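Long-range contacts in endo-pectate lyase (Erwinia chrysanthemi, PDB 3B4N), which cleaves polygalacturonate by elimination, uses calcium as cofactor, and probably also depolymerises highly methylated pectins from within the chain: residues H176-C182 / T198-M204; K122-F127 / P152-K157; H228-T234 / N259-F265. One frame throughout, in Å; residues are numbered along the deposited sequence. Where two conformers were deposited one is given.

Interaction 1: residues H176-C182 / T198-M204; sequences HCDSGNC and TNNGKTM. With ZN (zinc ion), chain E; ZN (zinc ion), chain F.
His176-Cys177 pairs in parallel with Thr198-Asn199, and Asn181-Cys182 with Thr203-Met204, as two neighbouring coils of a right-handed parallel beta helix turn one corner together. Backbone hydrogen bonds run from Cys177 N to Thr198 O and from Cys182 N to Thr203 O. At the corner, Gly180 O accepts from both Lys202 N (2.8 Å) and Thr203 N (3.2 Å), which approach from the same face of its carbonyl plane. Asn199 closes an Asx turn in the second coil: its OD1 takes the N-H of Gly201 in the amide plane. On the inner side of the corner, the disulfide Cys177-Cys182 bridges the strands that enter and leave the corner. Cys177 CB rests against Met204 SD at 4.0 Å.

The other face of the first strand pair carries metal. Thr198 lies beside His176, with CB 3.7 Å from CD2 of the ring. His176 uses both ring nitrogens, ND1 for one zinc ion and NE2 for a second that Asp173 also binds. Asp178 OD1 also binds the first zinc ion. Asn200 runs alongside Asp178, its amide turned 23° from the carboxylate. Asn200 ND2 is held by Asn229 of the next coil. Asn200 OD1 hangs over one face of the His176 ring and comes within 3.0 Å of Asp178 OD2, two acceptors without a hydrogen bond between them.

Interaction 2: residues K122-F127 / P152-K157; sequences KPGATF and PLIILK
Leu153 meets Pro123 and Gly124 where the chain enters this parallel strand pair. Its O accepts the N-H of Gly124 at 2.7 Å, with the donor standing 37° out of the carbonyl plane. Its CD2 packs on Pro123 CB. Gly124 belongs to a type II beta turn from Lys122 to Ala125, closed by the bond from Ala125 N to Lys122 O.

Ile154 sends its two branches to different partners. CD1 reaches the turn, 3.7 Å from Lys122 O and 4.2 Å from Ala125 CB. CG2 lies anti to the backbone N and meets CE1 and CD1 of the Phe127 ring. Ile139 of strand 138-139 and Leu164 of strand 164-166 pack on the same side chain.

Ile155 bonds through both its N and its O: N donates to Ala125 O and O accepts from Phe127 N at 2.9 Å. Its side chain is on the outer face with Thr126, whose OG1 comes 3.6 Å from Ile155 CB. Asp178 of the following coil touches it too.

Leu156 turns back to the inside. Its CD2 meets Phe127 CD1 at 3.8 Å, at the edge of the ring and near its plane. With CG beside the backbone N (chi1 -60°), the Phe127 ring is turned so that Ile154 CG2 and Leu156 CD2 both lie by its CD1.

Lys157 continues the ladder by donating its N to Phe127 O. Its NZ bonds weakly to Ser179 OG. Strand 125-128 is an edge strand of its sheet and the first in chain order, so this is the first rung of the right-handed parallel beta helix, with aliphatic and aromatic side chains stacked in its interior.

Interaction 3: residues H228-T234 / N259-F265; sequences HNSKNST and NNGGPRF
Two neighbouring coils of the parallel beta helix meet here at a corner, where the loop before strand 264-268 lies against the turn before strand 233-238. Arg264 carries the contact. Its chain is extended from CG to NE and runs past His228 in the opposite direction. CB sits over the face of the His228 ring, a CH-pi contact of 4.0 Å to the ring centroid, 13° off the normal. Beyond it, NH2 donates to Asn229 O at 2.8 Å. NE donates to Ser230 O at 2.9 Å, with that oxygen in the guanidinium plane, and more weakly to Asn229 O. The guanidinium lies between two carbonyls, Gly261 O over its centre and His228 O on the opposite face. Ser253 OG takes NH1. These oxygens probably stabilise the positive charge.

The parallel pairing of the beta helix begins with Phe265 N to Ser233 O; just before it, Asn232 N donates to Pro263 O across the loops, the proline following a cis peptide bond. His228 is fixed in turn: NE2 shares a hydrogen bond with Ser233 OG at 2.8 Å, and ND1 is hydrogen-bonded to Trp251 NE1.

Lys231 stretches along Gly261 and Gly262. Its NZ donates to Asn259 O at 2.9 Å, while CE lies 3.5 Å from Gly261 N, which has no hydrogen-bond partner. One water donates to both Asn232 OD1 and Gly262 O.

The three contacts follow one another along the beta helix. Interaction 2 lies at its first rung, and its strand 154-157 pairs directly with strand 175-179 of interaction 1: Leu156 N lies 2.7 Å from His176 O. Pro152 CB also packs on His176 CD2 (3.6 Å); the side chain of Pro152 is itself about 5 Å from a bound zinc ion. On the other side, interaction 1 meets interaction 3, with Gly201 O 2.7 Å from Ser230 OG and Lys202 NZ 2.9 Å from Asn232 O. Of the three, only interaction 1 supplies zinc ligands. The side chain of Asn229 in interaction 3 stops about 6 Å from a zinc ion. Interactions 2 and 3 do not touch; their centres are 22 Å apart.

Interaction 1: residues H176-C182 / T198-M204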
loop_
_atom_site.group_PDB
_atom_site.type_symbol
_atom_site.label_atom_id
_atom_site.label_comp_id
_atom_site.label_asym_id
_atom_site.label_seq_id
_atom_site.Cartn_x
_atom_site.Cartn_y
_atom_site.Cartn_z
ATOM N N HIS A 176 0.698 12.247 -3.335
ATOM C CA HIS A 176 0.527 13.119 -2.179
ATOM C C HIS A 176 -0.922 13.342 -1.792
ATOM O O HIS A 176 -1.768 13.541 -2.665
ATOM C CB HIS A 176 1.075 14.524 -2.448
ATOM C CG HIS A 176 2.557 14.647 -2.335
ATOM N ND1 HIS A 176 3.186 15.870 -2.255
ATOM C CD2 HIS A 176 3.537 13.715 -2.324
ATOM C CE1 HIS A 176 4.493 15.687 -2.200
ATOM N NE2 HIS A 176 4.733 14.388 -2.242
ATOM N N CYS A 177 -1.207 13.279 -0.497
ATOM C CA CYS A 177 -2.525 13.652 -0.009
ATOM C C CYS A 177 -2.171 15.005 0.612
ATOM O O CYS A 177 -1.605 15.070 1.704
ATOM C CB CYS A 177 -3.035 12.720 1.073
ATOM S SG CYS A 177 -4.592 13.323 1.812
ATOM N N ASP A 178 -2.485 16.092 -0.085
ATOM C CA ASP A 178 -2.113 17.406 0.424
ATOM C C ASP A 178 -3.136 18.220 1.206
ATOM O O ASP A 178 -2.851 19.337 1.646
ATOM C CB ASP A 178 -1.511 18.224 -0.719
ATOM C CG ASP A 178 -0.104 17.752 -1.081
ATOM O OD1 ASP A 178 0.356 18.057 -2.191
ATOM O OD2 ASP A 178 0.542 17.072 -0.250
ATOM N N SER A 179 -4.326 17.662 1.388
ATOM C CA SER A 179 -5.360 18.323 2.169
ATOM C C SER A 179 -6.548 17.395 2.311
ATOM O O SER A 179 -6.781 16.534 1.462
ATOM C CB SER A 179 -5.804 19.642 1.517
ATOM O OG SER A 179 -6.634 19.415 0.397
ATOM N N GLY A 180 -7.276 17.560 3.406
ATOM C CA GLY A 180 -8.451 16.753 3.653
ATOM C C GLY A 180 -8.282 15.255 3.711
ATOM O O GLY A 180 -7.257 14.740 4.153
ATOM N N ASN A 181 -9.311 14.556 3.253
ATOM C CA ASN A 181 -9.329 13.103 3.288
ATOM C C ASN A 181 -9.134 12.493 1.929
ATOM O O ASN A 181 -9.953 12.677 1.023
ATOM C CB ASN A 181 -10.643 12.647 3.887
ATOM C CG ASN A 181 -10.917 13.334 5.191
ATOM O OD1 ASN A 181 -10.061 13.355 6.084
ATOM N ND2 ASN A 181 -12.101 13.919 5.316
ATOM N N CYS A 182 -8.046 11.749 1.796
ATOM C CA CYS A 182 -7.719 11.125 0.538
ATOM C C CYS A 182 -7.691 9.615 0.647
ATOM O O CYS A 182 -7.327 9.055 1.683
ATOM C CB CYS A 182 -6.343 11.568 0.069
ATOM S SG CYS A 182 -5.913 13.330 0.233
ATOM N N THR A 198 2.383 10.097 0.548
ATOM C CA THR A 198 2.731 11.062 1.583
ATOM C C THR A 198 1.489 11.726 2.149
ATOM O O THR A 198 0.679 12.283 1.409
ATOM C CB THR A 198 3.654 12.163 1.004
ATOM O OG1 THR A 198 4.802 11.555 0.404
ATOM C CG2 THR A 198 4.088 13.141 2.085
ATOM N N ASN A 199 1.340 11.662 3.466
ATOM C CA ASN A 199 0.209 12.274 4.122
ATOM C C ASN A 199 0.556 13.681 4.598
ATOM O O ASN A 199 1.244 13.870 5.605
ATOM C CB ASN A 199 -0.254 11.414 5.311
ATOM C CG ASN A 199 -1.576 11.892 5.890
ATOM O OD1 ASN A 199 -2.081 12.948 5.501
ATOM N ND2 ASN A 199 -2.142 11.120 6.815
ATOM N N ASN A 200 0.100 14.662 3.826
ATOM C CA ASN A 200 0.259 16.081 4.147
ATOM C C ASN A 200 -1.162 16.621 4.351
ATOM O O ASN A 200 -1.381 17.833 4.305
ATOM C CB ASN A 200 0.885 16.858 2.976
ATOM C CG ASN A 200 2.350 16.533 2.747
ATOM O OD1 ASN A 200 2.807 16.499 1.608
ATOM N ND2 ASN A 200 3.098 16.332 3.819
ATOM N N GLY A 201 -2.119 15.718 4.577
ATOM C CA GLY A 201 -3.513 16.104 4.753
ATOM C C GLY A 201 -4.116 15.724 6.090
ATOM O O GLY A 201 -3.417 15.689 7.092
ATOM N N LYS A 202 -5.420 15.440 6.112
ATOM C CA LYS A 202 -6.103 15.085 7.353
ATOM C C LYS A 202 -6.136 13.577 7.580
ATOM O O LYS A 202 -5.708 13.103 8.636
ATOM C CB LYS A 202 -7.530 15.653 7.347
ATOM C CG LYS A 202 -8.248 15.584 8.685
ATOM C CD LYS A 202 -7.586 16.455 9.743
ATOM C CE LYS A 202 -8.414 16.479 11.017
ATOM N NZ LYS A 202 -7.658 17.043 12.180
ATOM N N THR A 203 -6.677 12.833 6.621
ATOM C CA THR A 203 -6.701 11.374 6.710
ATOM C C THR A 203 -6.360 10.808 5.345
ATOM O O THR A 203 -7.017 11.128 4.355
ATOM C CB THR A 203 -8.080 10.800 7.115
ATOM O OG1 THR A 203 -8.486 11.344 8.372
ATOM C CG2 THR A 203 -7.980 9.286 7.283
ATOM N N MET A 204 -5.317 9.985 5.289
ATOM C CA MET A 204 -4.908 9.340 4.043
ATOM C C MET A 204 -5.142 7.837 4.230
ATOM O O MET A 204 -4.551 7.210 5.109
ATOM C CB MET A 204 -3.435 9.640 3.737
ATOM C CG MET A 204 -2.917 8.894 2.503
ATOM S SD MET A 204 -1.224 9.335 2.063
ATOM C CE MET A 204 -0.332 8.250 3.168
HETATM ZN ZN ZN E . 2.337 17.785 -2.291
HETATM ZN ZN ZN F . 6.539 14.231 -1.114
HETATM O O HOH W 1 -10.646 12.824 8.406
HETATM O O HOH W 2 7.271 12.513 0.463
HETATM O O HOH W 3 3.410 18.669 -0.834
#

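Interaction 2: residues K122-F127 / P152-K157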
loop_
_atom_site.group_PDB
_atom_site.type_symbol
_atom_site.label_atom_id
_atom_site.label_comp_id
_atom_site.label_asym_id
_atom_site.label_seq_id
_atom_site.Cartn_x
_atom_site.Cartn_y
_atom_site.Cartn_z
ATOM N N LYS A 122 -2.328 11.518 -15.257
ATOM C CA LYS A 122 -1.069 11.852 -15.912
ATOM C C LYS A 122 -0.180 12.487 -14.852
ATOM O O LYS A 122 -0.674 13.111 -13.917
ATOM C CB LYS A 122 -1.313 12.868 -17.032
ATOM C CG LYS A 122 -2.265 12.395 -18.124
ATOM C CD LYS A 122 -1.616 11.338 -19.003
ATOM C CE LYS A 122 -2.592 10.831 -20.057
ATOM N NZ LYS A 122 -3.157 11.947 -20.863
ATOM N N PRO A 123 1.143 12.327 -14.977
ATOM C CA PRO A 123 2.050 12.917 -13.991
ATOM C C PRO A 123 1.800 14.409 -13.783
ATOM O O PRO A 123 1.671 15.174 -14.751
ATOM C CB PRO A 123 3.424 12.635 -14.589
ATOM C CG PRO A 123 3.221 11.296 -15.219
ATOM C CD PRO A 123 1.880 11.460 -15.913
ATOM N N GLY A 124 1.716 14.811 -12.517
ATOM C CA GLY A 124 1.495 16.204 -12.178
ATOM C C GLY A 124 0.045 16.602 -11.984
ATOM O O GLY A 124 -0.247 17.725 -11.573
ATOM N N ALA A 125 -0.868 15.683 -12.271
ATOM C CA ALA A 125 -2.285 15.976 -12.125
ATOM C C ALA A 125 -2.705 16.136 -10.671
ATOM O O ALA A 125 -2.186 15.453 -9.790
ATOM C CB ALA A 125 -3.104 14.878 -12.780
ATOM N N THR A 126 -3.634 17.056 -10.432
ATOM C CA THR A 126 -4.186 17.294 -9.108
ATOM C C THR A 126 -5.684 17.019 -9.167
ATOM O O THR A 126 -6.388 17.527 -10.050
ATOM C CB THR A 126 -3.995 18.748 -8.639
ATOM O OG1 THR A 126 -2.599 19.013 -8.446
ATOM C CG2 THR A 126 -4.729 18.980 -7.334
ATOM N N PHE A 127 -6.161 16.193 -8.243
ATOM C CA PHE A 127 -7.578 15.868 -8.162
ATOM C C PHE A 127 -8.092 16.462 -6.859
ATOM O O PHE A 127 -7.491 16.254 -5.798
ATOM C CB PHE A 127 -7.779 14.354 -8.144
ATOM C CG PHE A 127 -7.243 13.648 -9.357
ATOM C CD1 PHE A 127 -6.703 12.368 -9.247
ATOM C CD2 PHE A 127 -7.290 14.247 -10.616
ATOM C CE1 PHE A 127 -6.220 11.699 -10.360
ATOM C CE2 PHE A 127 -6.805 13.579 -11.741
ATOM C CZ PHE A 127 -6.270 12.306 -11.612
ATOM N N PRO A 152 5.708 14.851 -6.883
ATOM C CA PRO A 152 4.660 13.839 -6.769
ATOM C C PRO A 152 4.084 13.599 -8.161
ATOM O O PRO A 152 4.046 14.517 -8.991
ATOM C CB PRO A 152 3.645 14.496 -5.840
ATOM C CG PRO A 152 3.795 15.964 -6.169
ATOM C CD PRO A 152 5.302 16.111 -6.234
ATOM N N LEU A 153 3.668 12.369 -8.427
ATOM C CA LEU A 153 3.069 12.021 -9.710
ATOM C C LEU A 153 1.598 12.423 -9.722
ATOM O O LEU A 153 1.056 12.819 -10.754
ATOM C CB LEU A 153 3.174 10.522 -9.956
ATOM C CG LEU A 153 4.577 9.949 -10.156
ATOM C CD1 LEU A 153 4.505 8.437 -10.220
ATOM C CD2 LEU A 153 5.180 10.522 -11.437
ATOM N N ILE A 154 0.954 12.293 -8.567
ATOM C CA ILE A 154 -0.453 12.631 -8.408
ATOM C C ILE A 154 -0.615 13.349 -7.084
ATOM O O ILE A 154 -0.017 12.947 -6.080
ATOM C CB ILE A 154 -1.345 11.357 -8.368
ATOM C CG1 ILE A 154 -1.244 10.595 -9.691
ATOM C CG2 ILE A 154 -2.799 11.733 -8.044
ATOM C CD1 ILE A 154 -1.850 11.326 -10.877
ATOM N N ILE A 155 -1.414 14.410 -7.082
ATOM C CA ILE A 155 -1.693 15.177 -5.878
ATOM C C ILE A 155 -3.190 15.096 -5.618
ATOM O O ILE A 155 -4.008 15.384 -6.503
ATOM C CB ILE A 155 -1.298 16.657 -6.031
ATOM C CG1 ILE A 155 0.212 16.773 -6.235
ATOM C CG2 ILE A 155 -1.721 17.440 -4.792
ATOM C CD1 ILE A 155 0.676 18.177 -6.496
ATOM N N LEU A 156 -3.543 14.701 -4.405
ATOM C CA LEU A 156 -4.936 14.573 -4.022
ATOM C C LEU A 156 -5.272 15.622 -2.966
ATOM O O LEU A 156 -4.515 15.836 -2.021
ATOM C CB LEU A 156 -5.190 13.169 -3.451
ATOM C CG LEU A 156 -4.821 11.974 -4.333
ATOM C CD1 LEU A 156 -5.010 10.685 -3.535
ATOM C CD2 LEU A 156 -5.692 11.963 -5.590
ATOM N N LYS A 157 -6.404 16.295 -3.143
ATOM C CA LYS A 157 -6.867 17.280 -2.173
ATOM C C LYS A 157 -8.295 16.846 -1.863
ATOM O O LYS A 157 -9.216 17.126 -2.631
ATOM C CB LYS A 157 -6.831 18.689 -2.775
ATOM C CG LYS A 157 -5.406 19.221 -2.952
ATOM C CD LYS A 157 -5.387 20.639 -3.521
ATOM C CE LYS A 157 -6.068 21.625 -2.584
ATOM N NZ LYS A 157 -5.458 21.613 -1.223
#

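Interaction 3: residues H228-T234 / N259-F265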
loop_
_atom_site.group_PDB
_atom_site.type_symbol
_atom_site.label_atom_id
_atom_site.label_comp_id
_atom_site.label_asym_id
_atom_site.label_seq_id
_atom_site.Cartn_x
_atom_site.Cartn_y
_atom_site.Cartn_z
ATOM N N HIS A 228 4.565 10.509 6.546
ATOM C CA HIS A 228 3.485 11.258 7.187
ATOM C C HIS A 228 4.055 12.533 7.800
ATOM O O HIS A 228 4.825 12.482 8.773
ATOM C CB HIS A 228 2.855 10.327 8.233
ATOM C CG HIS A 228 1.557 10.803 8.802
ATOM N ND1 HIS A 228 0.627 9.924 9.318
ATOM C CD2 HIS A 228 1.070 12.046 9.033
ATOM C CE1 HIS A 228 -0.374 10.608 9.846
ATOM N NE2 HIS A 228 -0.129 11.897 9.685
ATOM N N ASN A 229 3.672 13.667 7.210
ATOM C CA ASN A 229 4.164 14.989 7.615
ATOM C C ASN A 229 3.172 15.892 8.332
ATOM O O ASN A 229 3.566 16.697 9.176
ATOM C CB ASN A 229 4.654 15.764 6.387
ATOM C CG ASN A 229 5.724 15.031 5.608
ATOM O OD1 ASN A 229 5.735 15.066 4.376
ATOM N ND2 ASN A 229 6.634 14.379 6.313
ATOM N N SER A 230 1.897 15.818 7.967
ATOM C CA SER A 230 0.930 16.684 8.630
ATOM C C SER A 230 0.737 16.250 10.080
ATOM O O SER A 230 1.189 15.174 10.483
ATOM C CB SER A 230 -0.407 16.648 7.890
ATOM O OG SER A 230 -0.887 15.323 7.816
ATOM N N LYS A 231 0.074 17.098 10.864
ATOM C CA LYS A 231 -0.200 16.819 12.275
ATOM C C LYS A 231 -1.710 16.733 12.507
ATOM O O LYS A 231 -2.496 17.212 11.690
ATOM C CB LYS A 231 0.390 17.918 13.169
ATOM C CG LYS A 231 1.860 18.210 12.904
ATOM C CD LYS A 231 2.319 19.461 13.637
ATOM C CE LYS A 231 3.705 19.878 13.178
ATOM N NZ LYS A 231 4.037 21.260 13.636
ATOM N N ASN A 232 -2.103 16.126 13.626
ATOM C CA ASN A 232 -3.516 15.947 13.975
ATOM C C ASN A 232 -4.136 15.210 12.793
ATOM O O ASN A 232 -5.250 15.515 12.361
ATOM C CB ASN A 232 -4.191 17.318 14.148
ATOM C CG ASN A 232 -3.418 18.236 15.079
ATOM O OD1 ASN A 232 -3.292 17.965 16.264
ATOM N ND2 ASN A 232 -2.890 19.322 14.536
ATOM N N SER A 233 -3.400 14.224 12.287
ATOM C CA SER A 233 -3.812 13.489 11.104
ATOM C C SER A 233 -3.530 12.002 11.207
ATOM O O SER A 233 -2.693 11.566 11.998
ATOM C CB SER A 233 -3.083 14.060 9.897
ATOM O OG SER A 233 -1.695 14.113 10.162
ATOM N N THR A 234 -4.190 11.238 10.346
ATOM C CA THR A 234 -4.096 9.789 10.378
ATOM C C THR A 234 -3.843 9.142 9.032
ATOM O O THR A 234 -4.385 9.584 8.020
ATOM C CB THR A 234 -5.435 9.200 10.885
ATOM O OG1 THR A 234 -5.825 9.888 12.083
ATOM C CG2 THR A 234 -5.322 7.702 11.165
ATOM N N ASN A 259 9.556 22.438 11.047
ATOM C CA ASN A 259 8.266 22.639 11.695
ATOM C C ASN A 259 7.646 21.304 12.115
ATOM O O ASN A 259 6.432 21.113 12.028
ATOM C CB ASN A 259 7.315 23.382 10.751
ATOM C CG ASN A 259 5.998 23.734 11.414
ATOM O OD1 ASN A 259 5.975 24.277 12.518
ATOM N ND2 ASN A 259 4.892 23.431 10.739
ATOM N N ASN A 260 8.492 20.387 12.579
ATOM C CA ASN A 260 8.045 19.064 13.023
ATOM C C ASN A 260 7.186 19.160 14.284
ATOM O O ASN A 260 7.213 20.158 15.014
ATOM C CB ASN A 260 9.266 18.172 13.304
ATOM C CG ASN A 260 8.961 16.682 13.182
ATOM O OD1 ASN A 260 9.822 15.840 13.459
ATOM N ND2 ASN A 260 7.749 16.352 12.756
ATOM N N GLY A 261 6.428 18.102 14.543
ATOM C CA GLY A 261 5.566 18.057 15.704
ATOM C C GLY A 261 4.555 16.943 15.515
ATOM O O GLY A 261 4.722 16.115 14.619
ATOM N N GLY A 262 3.515 16.929 16.344
ATOM C CA GLY A 262 2.500 15.897 16.239
ATOM C C GLY A 262 1.166 16.355 16.787
ATOM O O GLY A 262 0.940 17.557 16.939
ATOM N N PRO A 263 0.260 15.421 17.108
ATOM C CA PRO A 263 0.459 13.975 16.971
ATOM C C PRO A 263 0.155 13.465 15.574
ATOM O O PRO A 263 -0.623 14.072 14.841
ATOM C CB PRO A 263 -0.519 13.405 17.986
ATOM C CG PRO A 263 -1.681 14.363 17.873
ATOM C CD PRO A 263 -1.003 15.716 17.812
ATOM N N ARG A 264 0.796 12.362 15.204
ATOM C CA ARG A 264 0.536 11.719 13.918
ATOM C C ARG A 264 0.071 10.307 14.252
ATOM O O ARG A 264 0.626 9.648 15.135
ATOM C CB ARG A 264 1.792 11.686 13.056
ATOM C CG ARG A 264 2.298 13.074 12.730
ATOM C CD ARG A 264 3.366 13.030 11.672
ATOM N NE ARG A 264 3.846 14.364 11.326
ATOM C CZ ARG A 264 5.057 14.825 11.625
ATOM N NH1 ARG A 264 5.921 14.069 12.290
ATOM N NH2 ARG A 264 5.423 16.031 11.221
ATOM N N PHE A 265 -0.952 9.841 13.547
ATOM C CA PHE A 265 -1.505 8.535 13.825
ATOM C C PHE A 265 -1.456 7.569 12.672
ATOM O O PHE A 265 -1.587 7.957 11.514
ATOM C CB PHE A 265 -2.960 8.664 14.272
ATOM C CG PHE A 265 -3.155 9.584 15.433
ATOM C CD1 PHE A 265 -3.662 10.863 15.242
ATOM C CD2 PHE A 265 -2.841 9.165 16.721
ATOM C CE1 PHE A 265 -3.858 11.720 16.327
ATOM C CE2 PHE A 265 -3.033 10.012 17.807
ATOM C CZ PHE A 265 -3.543 11.289 17.609
HETATM O O HOH W 4 -1.244 19.124 18.170
#